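Local coordinates for DNA repair protein RecO (Deinococcus radiodurans, PDB 1U5K), which is probably involved in DNA repair and in recombination by the RecF pathway, and carries a zinc ion, at residues 6-11 and 58-63; 11-16 and 24-29. All blocks are in the same frame, centred on the assembly; numbering follows the deposited sequence.

In the fold
Strand 5-17 opens the fold and serves both contacts, one half in each. Its second half turns back through a short connection onto strand 23-29, and contact 2 is this hairpin. The chain then runs through strand 32-38 and returns as strand 55-61, which lies along the first half of strand 5-17 in contact 1. The loop closed by 11-16 and 24-29 is therefore nested inside the longer one closed by 6-11 and 58-63. The segments of the two contacts overlap at Ile11, which packs across contact 2; the contact centres are about 12 Å apart. Together they place strand 5-17 between its two neighbours in the N-terminal sheet, with helices 86-102 and 110-125 packing against contact 2.

Contact 1: residues 6-11 and 58-63; sequences ANRSGI and VQVYQG
Arg8 and Val58 face each other as an antiparallel hydrogen-bonded pair, and their side chains rise from the same face of the sheet. Val58 CG2 sits between its own backbone N and carbonyl carbon (CG1 at chi1 -73°), which brings this methyl to 3.9 Å from Arg8 CB and against the Arg8 carbonyl oxygen. Beyond CB the arginine chain leaves its partner: it bends at chi2 and chi3 and carries the guanidinium off toward Gln31 and Thr29, where NH1 makes a weak hydrogen bond to the threonine hydroxyl. Ala6 and Val60 share this face more loosely, CB to CG2 at 4.5 Å.

Strands 5-17 and 55-61 are the first and last across the sheet of the N-terminal domain, and their pairing closes it, as expected of the OB fold. Backbone bonds hold the edges together, from Val60 N to Ala6 O at 2.9 Å and from Val58 N to Arg8 O at 2.8 Å, each with its reciprocal partner.

On the other face, Asn7 and Gln59 form a non-hydrogen-bonded pair whose side chains cross at a slant. With CG anti to its carbonyl carbon, Asn7 turns OD1 onto the aliphatic stem of the glutamine, 3.7 Å from Gln59 CB. The amide planes are nearly parallel, 21° apart, and Asn7 OD1 and Gln59 OE1, both acceptors, are 3.7 Å apart without a bond.

Contact 2: residues 11-16 and 24-29; sequences IVIRRR and IVTLLT
Val12 and Leu27 meet in the tightest packing of this pair of strands: Val12 CG2 lies 3.4 Å from Leu27 CD2, shorter than usual for two methyls. On the same face Val12 CG1 reaches Val25 CG1 at 4.0 Å. On the opposite face, that of Thr26 and Leu28, Ile13 carries the apolar packing. Its CG1 takes the place between backbone N and carbonyl carbon (chi1 64°); this directs CD1 over strand 23-29, where it touches Leu28 CG at 3.8 Å and Thr26 CG2 at 3.9 Å, while CG2 also lies on the leucine. Ala96 and Phe116 of the helices pack on this isoleucine; an alanine here would probably leave a gap between Leu28, Thr26 and these helices.

Among the polar groups, a water at the edge of the Arg14 guanidinium, in its plane, accepts from NH1 at 3.0 Å and also sits at a doubtfully short distance from Thr26 OG1. Arg14 and Thr26 run side by side, and Arg14 NH2 forms salt bridges with Glu97 and Asp100. The Arg16 guanidinium turns away from Ile24 to a salt bridge with Glu87 of the second subunit.

The backbone bonds break register once. Ile13 N gives to Thr26 O at 2.9 Å, whereas Thr26 N gives to Arg14 O at 3.0 Å, so two residues of strand 5-17 face one of strand 23-29: a classic beta bulge in the first hairpin of the OB-fold domain.

Contact 1: residues 6-11 and 58-63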
ATOM      1  N   ALA A   6      22.754 -21.916  -8.203  1.00 39.49           N
ATOM      2  CA  ALA A   6      22.171 -22.596  -7.053  1.00 38.92           C
ATOM      3  C   ALA A   6      20.745 -23.030  -7.384  1.00 38.18           C
ATOM      4  O   ALA A   6      20.020 -22.333  -8.090  1.00 37.56           O
ATOM      5  CB  ALA A   6      22.177 -21.657  -5.855  1.00 38.98           C
ATOM      6  N   ASN A   7      20.340 -24.185  -6.871  1.00 37.28           N
ATOM      7  CA  ASN A   7      18.956 -24.618  -6.936  1.00 36.89           C
ATOM      8  C   ASN A   7      18.230 -24.142  -5.679  1.00 36.54           C
ATOM      9  O   ASN A   7      18.771 -24.191  -4.570  1.00 36.13           O
ATOM     10  CB  ASN A   7      18.886 -26.140  -7.076  1.00 37.83           C
ATOM     11  CG  ASN A   7      19.411 -26.623  -8.419  1.00 39.56           C
ATOM     12  OD1 ASN A   7      19.064 -26.098  -9.475  1.00 41.67           O
ATOM     13  ND2 ASN A   7      20.246 -27.650  -8.383  1.00 46.89           N
ATOM     14  N   ARG A   8      17.033 -23.604  -5.891  1.00 35.12           N
ATOM     15  CA  ARG A   8      16.189 -23.111  -4.815  1.00 34.32           C
ATOM     16  C   ARG A   8      14.754 -23.541  -5.077  1.00 33.55           C
ATOM     17  O   ARG A   8      14.385 -23.860  -6.204  1.00 32.94           O
ATOM     18  CB  ARG A   8      16.310 -21.592  -4.723  1.00 34.46           C
ATOM     19  CG  ARG A   8      17.642 -21.145  -4.146  1.00 34.90           C
ATOM     20  CD  ARG A   8      17.607 -21.170  -2.623  1.00 36.87           C
ATOM     21  NE  ARG A   8      18.257 -19.918  -2.315  1.00 41.62           N
ATOM     22  CZ  ARG A   8      17.834 -18.930  -1.563  1.00 38.11           C
ATOM     23  NH1 ARG A   8      16.753 -18.956  -0.795  1.00 35.13           N
ATOM     24  NH2 ARG A   8      18.635 -17.882  -1.579  1.00 44.19           N
ATOM     25  N   SER A   9      13.935 -23.534  -4.030  1.00 33.14           N
ATOM     26  CA  SER A   9      12.559 -24.004  -4.123  1.00 33.92           C
ATOM     27  C   SER A   9      11.688 -23.231  -3.128  1.00 32.91           C
ATOM     28  O   SER A   9      12.005 -23.107  -1.946  1.00 32.92           O
ATOM     29  CB  SER A   9      12.501 -25.505  -3.825  1.00 34.31           C
ATOM     30  OG  SER A   9      11.203 -26.020  -4.072  1.00 38.83           O
ATOM     31  N   GLY A  10      10.607 -22.641  -3.619  1.00 31.31           N
ATOM     32  CA  GLY A  10       9.705 -21.945  -2.727  1.00 29.67           C
ATOM     33  C   GLY A  10       8.516 -21.395  -3.474  1.00 27.92           C
ATOM     34  O   GLY A  10       8.279 -21.733  -4.631  1.00 26.83           O
ATOM     35  N   ILE A  11       7.813 -20.508  -2.779  1.00 25.93           N
ATOM     36  CA  ILE A  11       6.525 -19.997  -3.186  1.00 24.63           C
ATOM     37  C   ILE A  11       6.639 -18.541  -3.618  1.00 24.54           C
ATOM     38  O   ILE A  11       7.136 -17.698  -2.872  1.00 24.01           O
ATOM     39  CB  ILE A  11       5.570 -20.127  -1.985  1.00 23.96           C
ATOM     40  CG1 ILE A  11       5.361 -21.616  -1.678  1.00 24.87           C
ATOM     41  CG2 ILE A  11       4.233 -19.540  -2.397  1.00 25.20           C
ATOM     42  CD1 ILE A  11       4.651 -21.901  -0.406  1.00 25.76           C
ATOM     43  N   VAL A  58      13.634 -23.475  -8.899  1.00 32.84           N
ATOM     44  CA  VAL A  58      14.325 -22.548  -9.779  1.00 33.34           C
ATOM     45  C   VAL A  58      15.825 -22.768  -9.666  1.00 33.37           C
ATOM     46  O   VAL A  58      16.354 -22.995  -8.581  1.00 32.84           O
ATOM     47  CB  VAL A  58      14.071 -21.060  -9.448  1.00 33.02           C
ATOM     48  CG1 VAL A  58      12.661 -20.652  -9.845  1.00 34.22           C
ATOM     49  CG2 VAL A  58      14.335 -20.722  -7.990  1.00 33.02           C
ATOM     50  N   GLN A  59      16.493 -22.701 -10.811  1.00 33.63           N
ATOM     51  CA  GLN A  59      17.937 -22.567 -10.847  1.00 34.68           C
ATOM     52  C   GLN A  59      18.254 -21.092 -11.034  1.00 34.11           C
ATOM     53  O   GLN A  59      17.850 -20.468 -12.008  1.00 33.91           O
ATOM     54  CB  GLN A  59      18.518 -23.402 -11.986  1.00 35.32           C
ATOM     55  CG  GLN A  59      20.029 -23.363 -12.065  1.00 37.89           C
ATOM     56  CD  GLN A  59      20.541 -24.358 -13.077  1.00 42.36           C
ATOM     57  OE1 GLN A  59      20.843 -25.491 -12.710  1.00 49.35           O
ATOM     58  NE2 GLN A  59      20.574 -23.968 -14.346  1.00 43.61           N
ATOM     59  N   VAL A  60      19.019 -20.537 -10.106  1.00 33.84           N
ATOM     60  CA  VAL A  60      19.335 -19.117 -10.171  1.00 34.89           C
ATOM     61  C   VAL A  60      20.835 -18.881 -10.233  1.00 34.90           C
ATOM     62  O   VAL A  60      21.623 -19.602  -9.615  1.00 35.42           O
ATOM     63  CB  VAL A  60      18.793 -18.292  -8.978  1.00 34.26           C
ATOM     64  CG1 VAL A  60      17.305 -18.073  -9.137  1.00 35.87           C
ATOM     65  CG2 VAL A  60      19.137 -18.917  -7.650  1.00 34.57           C
ATOM     66  N   TYR A  61      21.195 -17.822 -10.947  1.00 36.15           N
ATOM     67  CA  TYR A  61      22.586 -17.406 -11.098  1.00 37.04           C
ATOM     68  C   TYR A  61      22.791 -16.048 -10.438  1.00 38.51           C
ATOM     69  O   TYR A  61      22.109 -15.092 -10.791  1.00 38.28           O
ATOM     70  CB  TYR A  61      22.899 -17.287 -12.589  1.00 36.74           C
ATOM     71  CG  TYR A  61      24.228 -16.642 -12.897  1.00 34.69           C
ATOM     72  CD1 TYR A  61      25.408 -17.375 -12.793  1.00 36.45           C
ATOM     73  CD2 TYR A  61      24.308 -15.326 -13.338  1.00 33.68           C
ATOM     74  CE1 TYR A  61      26.639 -16.804 -13.108  1.00 32.66           C
ATOM     75  CE2 TYR A  61      25.525 -14.741 -13.635  1.00 34.22           C
ATOM     76  CZ  TYR A  61      26.699 -15.482 -13.488  1.00 36.05           C
ATOM     77  OH  TYR A  61      27.944 -14.958 -13.770  1.00 32.39           O
ATOM     78  N   GLN A  62      23.725 -15.963  -9.497  1.00 40.27           N
ATOM     79  CA  GLN A  62      24.162 -14.691  -8.941  1.00 42.69           C
ATOM     80  C   GLN A  62      25.502 -14.284  -9.557  1.00 44.73           C
ATOM     81  O   GLN A  62      26.549 -14.867  -9.251  1.00 44.37           O
ATOM     82  CB  GLN A  62      24.308 -14.763  -7.420  1.00 43.18           C
ATOM     83  CG  GLN A  62      24.762 -13.451  -6.785  1.00 44.89           C
ATOM     84  CD  GLN A  62      23.781 -12.324  -7.041  1.00 48.90           C
ATOM     85  OE1 GLN A  62      22.640 -12.405  -6.594  1.00 53.94           O
ATOM     86  NE2 GLN A  62      24.192 -11.304  -7.789  1.00 50.11           N
ATOM     87  N   GLY A  63      25.428 -13.279 -10.423  1.00 46.72           N
ATOM     88  CA  GLY A  63      26.592 -12.614 -10.971  1.00 48.91           C
ATOM     89  C   GLY A  63      27.540 -12.106  -9.901  1.00 50.71           C
ATOM     90  O   GLY A  63      27.172 -11.981  -8.731  1.00 50.24           O
TER

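Contact 2: residues 11-16 and 24-29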
ATOM      1  N   ILE A  11       7.813 -20.508  -2.779  1.00 25.93           N
ATOM      2  CA  ILE A  11       6.525 -19.997  -3.186  1.00 24.63           C
ATOM      3  C   ILE A  11       6.639 -18.541  -3.618  1.00 24.54           C
ATOM      4  O   ILE A  11       7.136 -17.698  -2.872  1.00 24.01           O
ATOM      5  CB  ILE A  11       5.570 -20.127  -1.985  1.00 23.96           C
ATOM      6  CG1 ILE A  11       5.361 -21.616  -1.678  1.00 24.87           C
ATOM      7  CG2 ILE A  11       4.233 -19.540  -2.397  1.00 25.20           C
ATOM      8  CD1 ILE A  11       4.651 -21.901  -0.406  1.00 25.76           C
ATOM      9  N   VAL A  12       6.072 -18.271  -4.785  1.00 23.44           N
ATOM     10  CA  VAL A  12       6.054 -16.950  -5.385  1.00 24.28           C
ATOM     11  C   VAL A  12       5.059 -16.122  -4.601  1.00 23.61           C
ATOM     12  O   VAL A  12       3.896 -16.490  -4.506  1.00 25.05           O
ATOM     13  CB  VAL A  12       5.594 -16.993  -6.852  1.00 23.19           C
ATOM     14  CG1 VAL A  12       5.555 -15.614  -7.470  1.00 23.98           C
ATOM     15  CG2 VAL A  12       6.492 -17.870  -7.654  1.00 26.66           C
ATOM     16  N   ILE A  13       5.524 -15.033  -4.010  1.00 23.25           N
ATOM     17  CA  ILE A  13       4.678 -14.116  -3.258  1.00 22.73           C
ATOM     18  C   ILE A  13       4.432 -12.761  -3.927  1.00 24.58           C
ATOM     19  O   ILE A  13       3.519 -12.033  -3.531  1.00 24.99           O
ATOM     20  CB  ILE A  13       5.154 -13.957  -1.810  1.00 22.44           C
ATOM     21  CG1 ILE A  13       6.543 -13.327  -1.718  1.00 19.98           C
ATOM     22  CG2 ILE A  13       5.055 -15.289  -1.111  1.00 21.49           C
ATOM     23  CD1 ILE A  13       6.834 -12.610  -0.421  1.00 21.98           C
ATOM     24  N   ARG A  14       5.226 -12.434  -4.942  1.00 25.02           N
ATOM     25  CA  ARG A  14       5.054 -11.211  -5.711  1.00 27.25           C
ATOM     26  C   ARG A  14       5.649 -11.419  -7.101  1.00 27.89           C
ATOM     27  O   ARG A  14       6.709 -12.029  -7.238  1.00 28.23           O
ATOM     28  CB  ARG A  14       5.710 -10.001  -5.033  1.00 27.33           C
ATOM     29  CG  ARG A  14       5.063  -8.685  -5.422  1.00 28.16           C
ATOM     30  CD  ARG A  14       5.540  -7.442  -4.648  1.00 28.79           C
ATOM     31  NE  ARG A  14       5.309  -7.546  -3.208  1.00 25.55           N
ATOM     32  CZ  ARG A  14       6.240  -7.834  -2.312  1.00 32.04           C
ATOM     33  NH1 ARG A  14       7.512  -7.998  -2.661  1.00 33.13           N
ATOM     34  NH2 ARG A  14       5.917  -7.923  -1.031  1.00 28.54           N
ATOM     35  N   ARG A  15       4.968 -10.870  -8.103  1.00 29.06           N
ATOM     36  CA  ARG A  15       5.364 -10.919  -9.512  1.00 30.79           C
ATOM     37  C   ARG A  15       5.227  -9.510 -10.073  1.00 31.82           C
ATOM     38  O   ARG A  15       4.174  -8.889  -9.925  1.00 32.82           O
ATOM     39  CB  ARG A  15       4.473 -11.913 -10.255  1.00 30.90           C
ATOM     40  CG  ARG A  15       4.489 -11.829 -11.764  1.00 35.18           C
ATOM     41  CD  ARG A  15       3.514 -12.787 -12.430  1.00 39.28           C
ATOM     42  NE  ARG A  15       3.494 -12.575 -13.878  1.00 39.61           N
ATOM     43  CZ  ARG A  15       4.017 -13.408 -14.762  1.00 39.02           C
ATOM     44  NH1 ARG A  15       4.610 -14.514 -14.363  1.00 37.90           N
ATOM     45  NH2 ARG A  15       3.945 -13.143 -16.059  1.00 46.91           N
ATOM     46  N   ARG A  16       6.321  -8.975 -10.603  1.00 32.41           N
ATOM     47  CA  ARG A  16       6.352  -7.725 -11.348  1.00 33.53           C
ATOM     48  C   ARG A  16       6.725  -8.001 -12.802  1.00 34.76           C
ATOM     49  O   ARG A  16       7.747  -8.623 -13.086  1.00 34.56           O
ATOM     50  CB  ARG A  16       7.350  -6.753 -10.710  1.00 33.96           C
ATOM     51  CG  ARG A  16       7.568  -5.452 -11.481  1.00 33.53           C
ATOM     52  CD  ARG A  16       6.342  -4.540 -11.498  1.00 37.65           C
ATOM     53  NE  ARG A  16       6.165  -3.953 -10.174  1.00 35.04           N
ATOM     54  CZ  ARG A  16       6.820  -2.891  -9.731  1.00 37.13           C
ATOM     55  NH1 ARG A  16       7.665  -2.237 -10.516  1.00 33.71           N
ATOM     56  NH2 ARG A  16       6.607  -2.453  -8.497  1.00 37.41           N
ATOM     57  N   ILE A  24      10.103 -10.098 -12.458  1.00 29.73           N
ATOM     58  CA  ILE A  24      10.817 -10.025 -11.195  1.00 29.97           C
ATOM     59  C   ILE A  24       9.917 -10.662 -10.136  1.00 29.72           C
ATOM     60  O   ILE A  24       8.769 -10.263  -9.935  1.00 28.09           O
ATOM     61  CB  ILE A  24      11.123  -8.571 -10.822  1.00 29.78           C
ATOM     62  CG1 ILE A  24      12.095  -7.916 -11.809  1.00 32.88           C
ATOM     63  CG2 ILE A  24      11.656  -8.504  -9.407  1.00 31.69           C
ATOM     64  CD1 ILE A  24      12.408  -6.471 -11.468  1.00 34.66           C
ATOM     65  N   VAL A  25      10.446 -11.671  -9.459  1.00 29.44           N
ATOM     66  CA  VAL A  25       9.664 -12.385  -8.465  1.00 29.52           C
ATOM     67  C   VAL A  25      10.339 -12.358  -7.118  1.00 28.45           C
ATOM     68  O   VAL A  25      11.561 -12.338  -7.005  1.00 28.37           O
ATOM     69  CB  VAL A  25       9.404 -13.847  -8.821  1.00 30.30           C
ATOM     70  CG1 VAL A  25       8.306 -13.926  -9.855  1.00 32.85           C
ATOM     71  CG2 VAL A  25      10.672 -14.550  -9.255  1.00 32.90           C
ATOM     72  N   THR A  26       9.503 -12.322  -6.089  1.00 27.49           N
ATOM     73  CA  THR A  26       9.980 -12.602  -4.755  1.00 26.45           C
ATOM     74  C   THR A  26       9.435 -13.965  -4.353  1.00 25.45           C
ATOM     75  O   THR A  26       8.264 -14.267  -4.571  1.00 25.24           O
ATOM     76  CB  THR A  26       9.549 -11.491  -3.820  1.00 26.73           C
ATOM     77  OG1 THR A  26      10.193 -10.278  -4.215  1.00 30.51           O
ATOM     78  CG2 THR A  26      10.073 -11.731  -2.416  1.00 28.05           C
ATOM     79  N   LEU A  27      10.297 -14.775  -3.755  1.00 24.49           N
ATOM     80  CA  LEU A  27       9.911 -16.081  -3.267  1.00 25.24           C
ATOM     81  C   LEU A  27      10.196 -16.193  -1.782  1.00 25.09           C
ATOM     82  O   LEU A  27      11.193 -15.691  -1.256  1.00 25.27           O
ATOM     83  CB  LEU A  27      10.664 -17.194  -3.986  1.00 27.16           C
ATOM     84  CG  LEU A  27      10.768 -17.304  -5.505  1.00 31.57           C
ATOM     85  CD1 LEU A  27      11.352 -18.681  -5.759  1.00 38.23           C
ATOM     86  CD2 LEU A  27       9.460 -17.197  -6.180  1.00 36.15           C
ATOM     87  N   LEU A  28       9.303 -16.889  -1.094  1.00 24.98           N
ATOM     88  CA  LEU A  28       9.636 -17.385   0.228  1.00 25.12           C
ATOM     89  C   LEU A  28      10.059 -18.842   0.092  1.00 25.04           C
ATOM     90  O   LEU A  28       9.361 -19.640  -0.527  1.00 25.22           O
ATOM     91  CB  LEU A  28       8.455 -17.190   1.168  1.00 24.59           C
ATOM     92  CG  LEU A  28       8.026 -15.743   1.380  1.00 24.08           C
ATOM     93  CD1 LEU A  28       6.865 -15.785   2.336  1.00 26.82           C
ATOM     94  CD2 LEU A  28       9.155 -14.849   1.851  1.00 24.24           C
ATOM     95  N   THR A  29      11.211 -19.156   0.672  1.00 26.67           N
ATOM     96  CA  THR A  29      11.856 -20.467   0.630  1.00 27.67           C
ATOM     97  C   THR A  29      12.362 -20.925   1.994  1.00 28.25           C
ATOM     98  O   THR A  29      12.577 -20.089   2.873  1.00 28.34           O
ATOM     99  CB  THR A  29      13.059 -20.485  -0.340  1.00 28.73           C
ATOM    100  OG1 THR A  29      14.255 -19.991   0.288  1.00 26.53           O
ATOM    101  CG2 THR A  29      12.796 -19.594  -1.534  1.00 30.49           C
TER
HETATM  102  O   HOH W   1       8.883  -8.483  -5.280  1.00 40.95           O